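PDB 1GYH: arabinan endo-1,5-alpha-l-arabinosidase A from Cellvibrio cellulosa, which cleaves alpha-1,5-linked arabinofuranosyl bonds of linear arabinan from plant cell walls, releasing almost exclusively arabinotriose. Local coordinates for residues 2-7 with 286-291; 53-58 with 112-117; 140-145 with 152-157; 248-253 with 300-305. One frame throughout, in Å; residues are numbered along the deposited sequence.

Contact 1 (2-7 with 286-291); sequences AKQVDV and LQKLKI
With CG of Q4 lying beside its backbone N (chi1 -67°) and the chain extended beyond it, the amide reaches the ammonium of K290, whose own chain folds at chi2 (-62°). K290 NZ donates to Q4 OE1 at 2.9 Å, tilted from the carbonyl plane; the same NZ also serves the main-chain oxygens of Y312 and L309. A water also donates to Q4 OE1, at 2.6 Å, and with its other proton to L289 O. A long, flexible lysine suits this place, since it can collect several oxygens at once. Two residues back along the strand, the methylenes of K288 pack on Q4 CB, while its NZ turns to E280, D283 and L286 O. These residues join the N-terminal run, which approaches the first blade of a five-bladed beta-propeller, to strand 286-296 of the last blade. The two backbones run almost perpendicular, so the pairing is brief: L289 N donates to V5 O at 3.0 Å. D6 CA sits 3.2 Å from Q287 O, a CA-H...O contact to an oxygen with no hydrogen-bond partner in the model. D6 and Q287 probably both bind substrate, and their backbones lie against each other here. V7 O lies only 3.1 Å from Q287 CG. Beta-branched V7 lays CG2 on L289 CB at 3.8 Å, and both side chains also reach L21 of strand 18-23.

Contact 2 (53-58 with 112-117); sequences AKRVSP and KGIVIE
R55 on the short helix 53-56 and E117 on the strand 110-118 join a helical turn to the outermost strand of the propeller's second blade. That strand carries a classic beta bulge, where V115 and I116 both face I92; the chain turns a corner at V115, and I114 and E117, before and after it, both point at the helix. The ionic part is a two-pronged salt bridge, made by one of the two conformers modelled for R55. The guanidinium meets the carboxylate end-on, the groups coming from opposite directions with planes only 19° apart. R55 NH1 donates to E117 OE2 at 2.8 Å and R55 NH2 to OE1 of E117 at 2.6 Å, both oxygens being met on their syn sides. An extended E117 chain, CG anti to the backbone N (chi1 174°), carries the acid out to this exposed arginine. Such pairing probably stabilises the charged form of the acid. Beside it lies an apolar part. V56 and I114 are branched and compact, suited to a close apolar contact between helix and strand, and I114 also touches W52. V56 CG2 lies 4.1 Å from I114 CD1, and I114 CD1 also comes within 3.8 Å of R55 NH2.

Contact 3 (140-145 with 152-157); sequences VWMSFG and KLFKLN
M142 O is approached by two groups of the facing strand: F154 N donates to it at 2.9 Å, and L153 CA adds a CA-H...O contact at 3.2 Å. K152 O is met likewise by F144 N and S143 CA, both at 3.0 Å. This is the antiparallel ladder of the beta hairpin 140-144/151-155, the two central strands of the propeller's third blade; a water extends it by linking V140 N to L156 O. On one face the flat indole of W141 is roofed by K155 CB, 4.0 Å from the centre of its six-membered ring, while L153 CD2 packs obliquely at W141 CE3. The indole NE1 goes to D135 and K155 NZ to Q139. On the other, M142 runs alongside F154: its CB lies over the ring face and SD makes an oblique Met-aromatic contact, 3.8 Å from F154 CZ. The F144 ring, with CG wedged between backbone N and carbonyl carbon (chi1 76°), brings CE1 to the edge of F154, whose ring also stacks on W169. Backbone polar groups are thus paired within this ladder and with the flanking strands, while sulfur, aromatic rings and the K152 methylenes share the face where V115 and I116 of the second blade press.

Contact 4 (248-253 with 300-305); sequences SLLIKG and GWPQVD
The flat peptide between P302 and Q303 takes a methyl of L250 over one face: L250 CD1 stands 3.6 Å from P302 O and slightly farther from the carbonyl carbon. At the oxygen end of that plane a water lies 2.9 Å from P302 O. The same water reaches L249 O, though it has more acceptors around it than protons to give. The pyrrolidine ring touches the same leucine methyl, P302 CB to L250 CD1 being 4.1 Å. Leucine suits this spot because its long branch, CG anti to the backbone N (chi1 178°), can span the gap between strands that share no direct hydrogen bond. Next along, I251 and V304 meet at about a right angle: V304 CG2 lies 3.8 Å from both CB and CD1 of I251. I251 also packs on L292, and V304 on L294; their branches at CB put a methyl close to the backbone, which suits packing between blades. The contact joins the outermost strand of the fourth propeller blade, 248-251, to 302-303, the outermost strand of the fifth. L250 and I251 both face L222 in a classic beta bulge, which probably helps the two consecutive side chains reach across. A second water donates to L250 O at 2.7 Å and accepts from V304 N at 3.1 Å. This seam therefore rests on aliphatic packing, with water, not direct backbone bonds, bridging the polar atoms alongside.

How the contacts relate
From the N terminus, residues 2-7 wait for strand 286-291, so contact 1 closes a loop of nearly the whole chain and ties the start of the protein to the last blade. Within it, contact 2 closes first, in the second blade, and contact 3 follows in series as the hairpin of the third. These two touch: I116 and V115 of contact 2 pack on F144, M142, F154 and L156 of contact 3, joining the neighbouring blades. Contact 4 opens at 248-253 but closes beyond 286-291, so it crosses contact 1 along the chain. Strands 286-296 and 302-303 are neighbours in one sheet, so both contacts attach to the fifth blade, contact 4 linking it to the fourth.

Contact 1 (2-7 with 286-291)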
loop_
_atom_site.group_PDB
_atom_site.type_symbol
_atom_site.label_atom_id
_atom_site.label_comp_id
_atom_site.label_asym_id
_atom_site.label_seq_id
_atom_site.Cartn_x
_atom_site.Cartn_y
_atom_site.Cartn_z
ATOM N N ALA A 2 -0.709 -9.605 -24.242
ATOM C CA ALA A 2 -1.559 -8.926 -25.251
ATOM C C ALA A 2 -2.382 -7.761 -24.693
ATOM O O ALA A 2 -2.415 -6.744 -25.355
ATOM C CB ALA A 2 -2.393 -9.779 -25.912
ATOM N N LYS A 3 -3.033 -7.931 -23.519
ATOM C CA LYS A 3 -3.662 -6.819 -22.754
ATOM C C LYS A 3 -2.770 -6.373 -21.591
ATOM O O LYS A 3 -2.019 -7.183 -21.097
ATOM C CB LYS A 3 -4.998 -7.278 -22.127
ATOM C CG LYS A 3 -6.170 -7.214 -23.072
ATOM C CD LYS A 3 -7.482 -7.575 -22.304
ATOM C CE LYS A 3 -8.379 -8.529 -23.081
ATOM N NZ LYS A 3 -9.840 -8.395 -22.718
ATOM N N GLN A 4 -2.898 -5.128 -21.119
ATOM C CA GLN A 4 -2.186 -4.701 -19.902
ATOM C C GLN A 4 -2.727 -5.422 -18.674
ATOM O O GLN A 4 -3.926 -5.826 -18.642
ATOM C CB GLN A 4 -2.282 -3.182 -19.705
ATOM C CG GLN A 4 -1.540 -2.441 -20.769
ATOM C CD GLN A 4 -1.473 -0.943 -20.594
ATOM O OE1 GLN A 4 -1.186 -0.390 -19.487
ATOM N NE2 GLN A 4 -1.685 -0.256 -21.710
ATOM N N VAL A 5 -1.876 -5.618 -17.671
ATOM C CA VAL A 5 -2.354 -6.210 -16.458
ATOM C C VAL A 5 -3.129 -5.253 -15.540
ATOM O O VAL A 5 -2.701 -4.124 -15.213
ATOM C CB VAL A 5 -1.367 -7.211 -15.748
ATOM C CG1 VAL A 5 0.000 -7.349 -16.358
ATOM C CG2 VAL A 5 -1.373 -7.114 -14.301
ATOM N N ASP A 6 -4.324 -5.699 -15.165
ATOM C CA ASP A 6 -5.172 -4.929 -14.240
ATOM C C ASP A 6 -4.952 -5.328 -12.796
ATOM O O ASP A 6 -5.105 -6.510 -12.417
ATOM C CB ASP A 6 -6.664 -5.010 -14.619
ATOM C CG ASP A 6 -7.203 -6.431 -14.614
ATOM O OD1 ASP A 6 -6.694 -7.279 -15.361
ATOM O OD2 ASP A 6 -8.142 -6.791 -13.883
ATOM N N VAL A 7 -4.544 -4.331 -12.011
ATOM C CA VAL A 7 -4.253 -4.437 -10.580
ATOM C C VAL A 7 -4.785 -3.225 -9.844
ATOM O O VAL A 7 -5.028 -2.163 -10.437
ATOM C CB VAL A 7 -2.709 -4.546 -10.293
ATOM C CG1 VAL A 7 -2.128 -5.667 -11.060
ATOM C CG2 VAL A 7 -1.944 -3.200 -10.589
ATOM N N LEU A 286 -10.535 1.165 -16.390
ATOM C CA LEU A 286 -9.946 -0.019 -15.757
ATOM C C LEU A 286 -8.479 0.237 -15.347
ATOM O O LEU A 286 -7.626 0.529 -16.188
ATOM C CB LEU A 286 -10.026 -1.224 -16.702
ATOM C CG LEU A 286 -9.471 -2.573 -16.171
ATOM C CD1 LEU A 286 -10.160 -3.001 -14.868
ATOM C CD2 LEU A 286 -9.592 -3.682 -17.227
ATOM N N GLN A 287 -8.240 0.071 -14.063
ATOM C CA GLN A 287 -6.963 0.246 -13.379
ATOM C C GLN A 287 -5.895 -0.680 -14.013
ATOM O O GLN A 287 -6.126 -1.883 -14.186
ATOM C CB GLN A 287 -7.132 -0.103 -11.895
ATOM C CG GLN A 287 -7.846 -1.442 -11.643
ATOM C CD GLN A 287 -9.360 -1.330 -11.338
ATOM O OE1 GLN A 287 -10.059 -0.425 -11.837
ATOM N NE2 GLN A 287 -9.870 -2.291 -10.568
ATOM N N LYS A 288 -4.749 -0.088 -14.396
ATOM C CA LYS A 288 -3.623 -0.831 -14.922
ATOM C C LYS A 288 -2.399 -0.612 -14.007
ATOM O O LYS A 288 -2.236 0.458 -13.392
ATOM C CB LYS A 288 -3.295 -0.345 -16.330
ATOM C CG LYS A 288 -4.404 -0.430 -17.353
ATOM C CD LYS A 288 -5.036 -1.797 -17.492
ATOM C CE LYS A 288 -6.009 -1.889 -18.694
ATOM N NZ LYS A 288 -6.854 -0.726 -18.835
ATOM N N LEU A 289 -1.547 -1.639 -13.939
ATOM C CA LEU A 289 -0.215 -1.524 -13.351
ATOM C C LEU A 289 0.649 -0.496 -14.085
ATOM O O LEU A 289 0.712 -0.481 -15.323
ATOM C CB LEU A 289 0.499 -2.865 -13.419
ATOM C CG LEU A 289 1.953 -2.833 -12.886
ATOM C CD1 LEU A 289 1.976 -2.571 -11.405
ATOM C CD2 LEU A 289 2.613 -4.120 -13.199
ATOM N N LYS A 290 1.343 0.335 -13.310
ATOM C CA LYS A 290 2.349 1.249 -13.869
ATOM C C LYS A 290 3.603 1.236 -12.955
ATOM O O LYS A 290 3.488 1.302 -11.736
ATOM C CB LYS A 290 1.809 2.663 -14.083
ATOM C CG LYS A 290 0.763 2.826 -15.109
ATOM C CD LYS A 290 1.163 2.473 -16.555
ATOM C CE LYS A 290 -0.050 2.310 -17.452
ATOM N NZ LYS A 290 0.251 2.061 -18.902
ATOM N N ILE A 291 4.776 1.058 -13.568
ATOM C CA ILE A 291 6.081 1.175 -12.895
ATOM C C ILE A 291 6.833 2.334 -13.583
ATOM O O ILE A 291 6.957 2.357 -14.818
ATOM C CB ILE A 291 6.896 -0.127 -13.038
ATOM C CG1 ILE A 291 6.107 -1.313 -12.488
ATOM C CG2 ILE A 291 8.273 0.028 -12.338
ATOM C CD1 ILE A 291 6.784 -2.623 -12.561
HETATM O O HOH W 1 0.468 -1.600 -17.812
#

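Contact 2 (53-58 with 112-117)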
loop_
_atom_site.group_PDB
_atom_site.type_symbol
_atom_site.label_atom_id
_atom_site.label_comp_id
_atom_site.label_asym_id
_atom_site.label_seq_id
_atom_site.Cartn_x
_atom_site.Cartn_y
_atom_site.Cartn_z
ATOM N N ALA A 53 -12.465 -13.703 8.835
ATOM C CA ALA A 53 -12.821 -12.491 8.093
ATOM C C ALA A 53 -14.276 -12.094 8.302
ATOM O O ALA A 53 -14.560 -10.925 8.510
ATOM C CB ALA A 53 -12.583 -12.666 6.642
ATOM N N LYS A 54 -15.182 -13.088 8.242
ATOM C CA LYS A 54 -16.622 -12.808 8.369
ATOM C C LYS A 54 -17.029 -12.243 9.717
ATOM O O LYS A 54 -17.992 -11.474 9.804
ATOM C CB LYS A 54 -17.468 -14.037 8.017
ATOM C CG LYS A 54 -17.639 -14.218 6.537
ATOM C CD LYS A 54 -18.708 -15.261 6.228
ATOM C CE LYS A 54 -18.840 -15.500 4.741
ATOM N NZ LYS A 54 -17.915 -16.560 4.261
ATOM N N ARG A 55 -16.294 -12.564 10.768
ATOM C CA ARG A 55 -16.614 -11.976 12.047
ATOM C C ARG A 55 -16.229 -10.505 12.139
ATOM O O ARG A 55 -16.942 -9.732 12.753
ATOM C CB ARG A 55 -16.111 -12.852 13.203
ATOM C CG ARG A 55 -14.967 -12.332 13.915
ATOM C CD ARG A 55 -15.250 -11.481 15.122
ATOM N NE ARG A 55 -13.918 -11.148 15.563
ATOM C CZ ARG A 55 -13.346 -9.994 15.407
ATOM N NH1 ARG A 55 -14.027 -8.963 14.932
ATOM N NH2 ARG A 55 -12.104 -9.861 15.801
ATOM N N VAL A 56 -15.147 -10.092 11.487
ATOM C CA VAL A 56 -14.820 -8.686 11.409
ATOM C C VAL A 56 -15.805 -7.965 10.444
ATOM O O VAL A 56 -16.316 -6.873 10.754
ATOM C CB VAL A 56 -13.333 -8.485 10.948
ATOM C CG1 VAL A 56 -13.070 -7.026 10.584
ATOM C CG2 VAL A 56 -12.345 -8.963 12.044
ATOM N N SER A 57 -16.053 -8.579 9.285
ATOM C CA SER A 57 -16.882 -8.006 8.196
ATOM C C SER A 57 -18.000 -8.994 7.798
ATOM O O SER A 57 -17.803 -9.851 6.943
ATOM C CB SER A 57 -16.007 -7.695 6.971
ATOM O OG SER A 57 -16.701 -6.985 5.958
ATOM N N PRO A 58 -19.161 -8.943 8.457
ATOM C CA PRO A 58 -20.213 -9.943 8.182
ATOM C C PRO A 58 -20.583 -10.085 6.690
ATOM O O PRO A 58 -20.824 -11.209 6.256
ATOM C CB PRO A 58 -21.428 -9.454 9.030
ATOM C CG PRO A 58 -20.865 -8.576 10.087
ATOM C CD PRO A 58 -19.551 -7.998 9.520
ATOM N N LYS A 112 -1.436 -16.151 10.224
ATOM C CA LYS A 112 -1.065 -15.887 11.593
ATOM C C LYS A 112 -2.112 -15.011 12.309
ATOM O O LYS A 112 -1.962 -14.692 13.496
ATOM C CB LYS A 112 0.329 -15.217 11.599
ATOM C CG LYS A 112 1.424 -16.032 10.843
ATOM C CD LYS A 112 1.637 -17.394 11.432
ATOM C CE LYS A 112 2.676 -18.196 10.669
ATOM N NZ LYS A 112 2.973 -19.491 11.311
ATOM N N GLY A 113 -3.183 -14.623 11.588
ATOM C CA GLY A 113 -4.299 -13.888 12.188
ATOM C C GLY A 113 -4.167 -12.359 12.211
ATOM O O GLY A 113 -3.422 -11.734 11.428
ATOM N N ILE A 114 -4.916 -11.748 13.124
ATOM C CA ILE A 114 -5.105 -10.334 13.162
ATOM C C ILE A 114 -3.959 -9.618 13.868
ATOM O O ILE A 114 -3.677 -9.880 15.036
ATOM C CB ILE A 114 -6.448 -9.987 13.865
ATOM C CG1 ILE A 114 -7.632 -10.554 13.032
ATOM C CG2 ILE A 114 -6.537 -8.503 14.091
ATOM C CD1 ILE A 114 -8.955 -10.486 13.796
ATOM N N VAL A 115 -3.338 -8.700 13.136
ATOM C CA VAL A 115 -2.295 -7.817 13.661
ATOM C C VAL A 115 -2.934 -6.657 14.416
ATOM O O VAL A 115 -2.593 -6.370 15.547
ATOM C CB VAL A 115 -1.407 -7.261 12.527
ATOM C CG1 VAL A 115 -0.305 -6.362 13.082
ATOM C CG2 VAL A 115 -0.779 -8.406 11.656
ATOM N N ILE A 116 -3.882 -5.993 13.776
ATOM C CA ILE A 116 -4.587 -4.878 14.371
ATOM C C ILE A 116 -5.985 -4.776 13.748
ATOM O O ILE A 116 -6.156 -5.041 12.562
ATOM C CB ILE A 116 -3.748 -3.587 14.172
ATOM C CG1 ILE A 116 -4.252 -2.471 15.061
ATOM C CG2 ILE A 116 -3.622 -3.216 12.687
ATOM C CD1 ILE A 116 -4.747 -1.327 14.304
ATOM N N GLU A 117 -6.957 -4.426 14.587
ATOM C CA GLU A 117 -8.373 -4.282 14.180
ATOM C C GLU A 117 -8.946 -2.935 14.673
ATOM O O GLU A 117 -8.783 -2.567 15.822
ATOM C CB GLU A 117 -9.185 -5.467 14.742
ATOM C CG GLU A 117 -10.713 -5.347 14.498
ATOM C CD GLU A 117 -11.528 -6.536 14.991
ATOM O OE1 GLU A 117 -10.934 -7.585 15.396
ATOM O OE2 GLU A 117 -12.789 -6.418 14.955
#

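Contact 3 (140-145 with 152-157)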
loop_
_atom_site.group_PDB
_atom_site.type_symbol
_atom_site.label_atom_id
_atom_site.label_comp_id
_atom_site.label_asym_id
_atom_site.label_seq_id
_atom_site.Cartn_x
_atom_site.Cartn_y
_atom_site.Cartn_z
ATOM N N VAL A 140 11.185 -2.778 13.615
ATOM C CA VAL A 140 10.314 -2.853 12.444
ATOM C C VAL A 140 8.955 -2.260 12.806
ATOM O O VAL A 140 8.441 -2.496 13.902
ATOM C CB VAL A 140 10.186 -4.295 11.933
ATOM C CG1 VAL A 140 9.363 -4.321 10.674
ATOM C CG2 VAL A 140 11.560 -4.874 11.630
ATOM N N TRP A 141 8.429 -1.454 11.898
ATOM C CA TRP A 141 7.208 -0.664 12.104
ATOM C C TRP A 141 6.155 -0.953 11.023
ATOM O O TRP A 141 6.484 -1.266 9.880
ATOM C CB TRP A 141 7.546 0.840 12.099
ATOM C CG TRP A 141 8.620 1.305 13.103
ATOM C CD1 TRP A 141 9.995 1.209 12.963
ATOM C CD2 TRP A 141 8.401 1.951 14.363
ATOM N NE1 TRP A 141 10.619 1.729 14.067
ATOM C CE2 TRP A 141 9.666 2.212 14.932
ATOM C CE3 TRP A 141 7.250 2.349 15.071
ATOM C CZ2 TRP A 141 9.813 2.829 16.175
ATOM C CZ3 TRP A 141 7.392 2.954 16.285
ATOM C CH2 TRP A 141 8.670 3.198 16.841
ATOM N N MET A 142 4.874 -0.820 11.389
ATOM C CA MET A 142 3.791 -0.774 10.403
ATOM C C MET A 142 3.173 0.601 10.356
ATOM O O MET A 142 2.817 1.175 11.408
ATOM C CB MET A 142 2.706 -1.833 10.752
ATOM C CG MET A 142 1.507 -1.792 9.789
ATOM S SD MET A 142 0.162 -2.973 10.164
ATOM C CE MET A 142 0.977 -4.534 9.785
ATOM N N SER A 143 3.059 1.159 9.153
ATOM C CA SER A 143 2.190 2.284 8.901
ATOM C C SER A 143 0.900 1.764 8.255
ATOM O O SER A 143 0.900 0.763 7.567
ATOM C CB SER A 143 2.854 3.353 8.006
ATOM O OG SER A 143 3.113 2.887 6.680
ATOM N N PHE A 144 -0.192 2.464 8.461
ATOM C CA PHE A 144 -1.462 2.081 7.842
ATOM C C PHE A 144 -2.457 3.230 7.941
ATOM O O PHE A 144 -2.213 4.233 8.630
ATOM C CB PHE A 144 -2.057 0.828 8.541
ATOM C CG PHE A 144 -2.687 1.136 9.902
ATOM C CD1 PHE A 144 -1.898 1.188 11.050
ATOM C CD2 PHE A 144 -4.060 1.384 10.020
ATOM C CE1 PHE A 144 -2.447 1.480 12.277
ATOM C CE2 PHE A 144 -4.626 1.687 11.267
ATOM C CZ PHE A 144 -3.841 1.731 12.386
ATOM N N GLY A 145 -3.581 3.092 7.251
ATOM C CA GLY A 145 -4.706 3.977 7.505
ATOM C C GLY A 145 -5.438 4.486 6.278
ATOM O O GLY A 145 -4.945 4.377 5.136
ATOM N N LYS A 152 -1.265 6.192 10.700
ATOM C CA LYS A 152 -0.598 5.847 11.938
ATOM C C LYS A 152 0.596 4.924 11.711
ATOM O O LYS A 152 0.689 4.226 10.702
ATOM C CB LYS A 152 -1.539 5.099 12.911
ATOM C CG LYS A 152 -2.869 5.790 13.298
ATOM C CD LYS A 152 -2.678 6.872 14.284
ATOM C CE LYS A 152 -4.020 7.417 14.879
ATOM N NZ LYS A 152 -3.722 8.637 15.691
ATOM N N LEU A 153 1.489 4.924 12.689
ATOM C CA LEU A 153 2.683 4.102 12.701
ATOM C C LEU A 153 2.827 3.456 14.047
ATOM O O LEU A 153 2.754 4.138 15.051
ATOM C CB LEU A 153 3.928 4.993 12.440
ATOM C CG LEU A 153 5.258 4.273 12.298
ATOM C CD1 LEU A 153 5.414 3.706 10.882
ATOM C CD2 LEU A 153 6.491 5.183 12.703
ATOM N N PHE A 154 3.052 2.150 14.120
ATOM C CA PHE A 154 3.275 1.519 15.407
ATOM C C PHE A 154 4.355 0.483 15.332
ATOM O O PHE A 154 4.610 -0.079 14.278
ATOM C CB PHE A 154 1.986 0.901 16.058
ATOM C CG PHE A 154 1.437 -0.297 15.331
ATOM C CD1 PHE A 154 0.539 -0.124 14.283
ATOM C CD2 PHE A 154 1.790 -1.587 15.695
ATOM C CE1 PHE A 154 0.058 -1.189 13.574
ATOM C CE2 PHE A 154 1.266 -2.697 14.981
ATOM C CZ PHE A 154 0.402 -2.478 13.922
ATOM N N LYS A 155 4.978 0.236 16.475
ATOM C CA LYS A 155 6.067 -0.742 16.542
ATOM C C LYS A 155 5.589 -2.212 16.580
ATOM O O LYS A 155 4.673 -2.584 17.356
ATOM C CB LYS A 155 6.977 -0.419 17.714
ATOM C CG LYS A 155 8.319 -1.184 17.685
ATOM C CD LYS A 155 9.374 -0.433 18.559
ATOM C CE LYS A 155 9.451 -0.903 19.933
ATOM N NZ LYS A 155 10.479 -0.050 20.754
ATOM N N LEU A 156 6.181 -3.048 15.722
ATOM C CA LEU A 156 5.810 -4.486 15.642
ATOM C C LEU A 156 6.638 -5.313 16.608
ATOM O O LEU A 156 7.757 -4.915 16.967
ATOM C CB LEU A 156 5.994 -5.033 14.224
ATOM C CG LEU A 156 4.920 -4.551 13.240
ATOM C CD1 LEU A 156 5.363 -4.744 11.811
ATOM C CD2 LEU A 156 3.570 -5.273 13.510
ATOM N N ASN A 157 6.069 -6.436 17.066
ATOM C CA ASN A 157 6.747 -7.344 17.961
ATOM C C ASN A 157 7.817 -8.107 17.207
ATOM O O ASN A 157 7.987 -7.905 16.009
ATOM C CB ASN A 157 5.773 -8.314 18.712
ATOM C CG ASN A 157 5.112 -9.345 17.802
ATOM O OD1 ASN A 157 5.249 -9.285 16.594
ATOM N ND2 ASN A 157 4.367 -10.272 18.391
HETATM O O HOH W 2 10.373 -3.893 16.116
#

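Contact 4 (248-253 with 300-305)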
loop_
_atom_site.group_PDB
_atom_site.type_symbol
_atom_site.label_atom_id
_atom_site.label_comp_id
_atom_site.label_asym_id
_atom_site.label_seq_id
_atom_site.Cartn_x
_atom_site.Cartn_y
_atom_site.Cartn_z
ATOM N N SER A 248 3.438 17.492 -0.594
ATOM C CA SER A 248 3.778 18.035 -1.900
ATOM C C SER A 248 3.431 17.055 -2.999
ATOM O O SER A 248 3.694 15.861 -2.898
ATOM C CB SER A 248 5.282 18.377 -1.988
ATOM O OG SER A 248 5.603 19.444 -1.093
ATOM N N LEU A 249 2.890 17.603 -4.080
ATOM C CA LEU A 249 2.539 16.838 -5.266
ATOM C C LEU A 249 3.706 16.051 -5.869
ATOM O O LEU A 249 4.764 16.615 -6.146
ATOM C CB LEU A 249 1.902 17.738 -6.335
ATOM C CG LEU A 249 1.610 17.042 -7.678
ATOM C CD1 LEU A 249 0.561 15.971 -7.490
ATOM C CD2 LEU A 249 1.199 18.007 -8.791
ATOM N N LEU A 250 3.497 14.757 -6.071
ATOM C CA LEU A 250 4.434 13.911 -6.829
ATOM C C LEU A 250 3.969 13.632 -8.258
ATOM O O LEU A 250 4.708 13.831 -9.230
ATOM C CB LEU A 250 4.663 12.592 -6.101
ATOM C CG LEU A 250 5.582 11.589 -6.823
ATOM C CD1 LEU A 250 6.990 12.217 -7.001
ATOM C CD2 LEU A 250 5.678 10.305 -6.088
ATOM N N ILE A 251 2.734 13.147 -8.396
ATOM C CA ILE A 251 2.155 12.884 -9.700
ATOM C C ILE A 251 0.633 12.850 -9.537
ATOM O O ILE A 251 0.119 12.300 -8.542
ATOM C CB ILE A 251 2.661 11.557 -10.306
ATOM C CG1 ILE A 251 2.117 11.320 -11.723
ATOM C CG2 ILE A 251 2.470 10.328 -9.321
ATOM C CD1 ILE A 251 2.871 10.171 -12.506
ATOM N N LYS A 252 -0.015 13.446 -10.530
ATOM C CA LYS A 252 -1.458 13.460 -10.714
ATOM C C LYS A 252 -1.822 13.010 -12.116
ATOM O O LYS A 252 -0.981 12.850 -13.003
ATOM C CB LYS A 252 -2.058 14.837 -10.448
ATOM C CG LYS A 252 -1.644 15.979 -11.401
ATOM C CD LYS A 252 -2.182 17.377 -10.974
ATOM C CE LYS A 252 -1.696 18.461 -11.975
ATOM N NZ LYS A 252 -2.485 19.736 -11.956
ATOM N N GLY A 253 -3.110 12.772 -12.315
ATOM C CA GLY A 253 -3.583 12.236 -13.572
ATOM C C GLY A 253 -3.675 13.236 -14.669
ATOM O O GLY A 253 -3.464 14.421 -14.450
ATOM N N GLY A 300 16.405 17.536 -3.008
ATOM C CA GLY A 300 16.259 16.309 -2.262
ATOM C C GLY A 300 14.847 15.689 -2.293
ATOM O O GLY A 300 14.521 14.928 -1.385
ATOM N N TRP A 301 14.048 16.017 -3.310
ATOM C CA TRP A 301 12.640 15.565 -3.445
ATOM C C TRP A 301 12.464 14.641 -4.647
ATOM O O TRP A 301 13.088 14.844 -5.725
ATOM C CB TRP A 301 11.654 16.766 -3.529
ATOM C CG TRP A 301 11.716 17.579 -2.296
ATOM C CD1 TRP A 301 12.513 18.659 -2.091
ATOM C CD2 TRP A 301 11.026 17.356 -1.071
ATOM N NE1 TRP A 301 12.364 19.131 -0.815
ATOM C CE2 TRP A 301 11.466 18.330 -0.161
ATOM C CE3 TRP A 301 10.059 16.420 -0.639
ATOM C CZ2 TRP A 301 10.964 18.426 1.123
ATOM C CZ3 TRP A 301 9.579 16.519 0.649
ATOM C CH2 TRP A 301 10.040 17.490 1.514
ATOM N N PRO A 302 11.605 13.641 -4.506
ATOM C CA PRO A 302 11.362 12.708 -5.605
ATOM C C PRO A 302 10.639 13.361 -6.747
ATOM O O PRO A 302 9.871 14.319 -6.554
ATOM C CB PRO A 302 10.496 11.591 -4.978
ATOM C CG PRO A 302 9.832 12.227 -3.788
ATOM C CD PRO A 302 10.792 13.332 -3.310
ATOM N N GLN A 303 10.921 12.854 -7.940
ATOM C CA GLN A 303 10.361 13.356 -9.186
ATOM C C GLN A 303 10.153 12.164 -10.139
ATOM O O GLN A 303 10.982 11.229 -10.177
ATOM C CB GLN A 303 11.338 14.382 -9.781
ATOM C CG GLN A 303 10.879 15.042 -10.982
ATOM C CD GLN A 303 11.974 15.883 -11.663
ATOM O OE1 GLN A 303 12.430 16.904 -11.113
ATOM N NE2 GLN A 303 12.396 15.446 -12.863
ATOM N N VAL A 304 9.032 12.172 -10.860
ATOM C CA VAL A 304 8.752 11.204 -11.928
ATOM C C VAL A 304 8.326 11.885 -13.233
ATOM O O VAL A 304 7.909 13.052 -13.240
ATOM C CB VAL A 304 7.697 10.162 -11.475
ATOM C CG1 VAL A 304 8.233 9.303 -10.334
ATOM C CG2 VAL A 304 6.355 10.849 -11.083
ATOM N N ASP A 305 8.471 11.171 -14.346
ATOM C CA ASP A 305 8.125 11.673 -15.667
ATOM C C ASP A 305 6.750 11.067 -16.008
ATOM O O ASP A 305 6.641 9.872 -16.216
ATOM C CB ASP A 305 9.230 11.274 -16.680
ATOM C CG ASP A 305 8.903 11.616 -18.142
ATOM O OD1 ASP A 305 7.830 12.235 -18.450
ATOM O OD2 ASP A 305 9.722 11.306 -19.065
HETATM O O HOH W 3 7.767 15.951 -5.394
HETATM O O HOH W 4 7.184 14.495 -10.135
#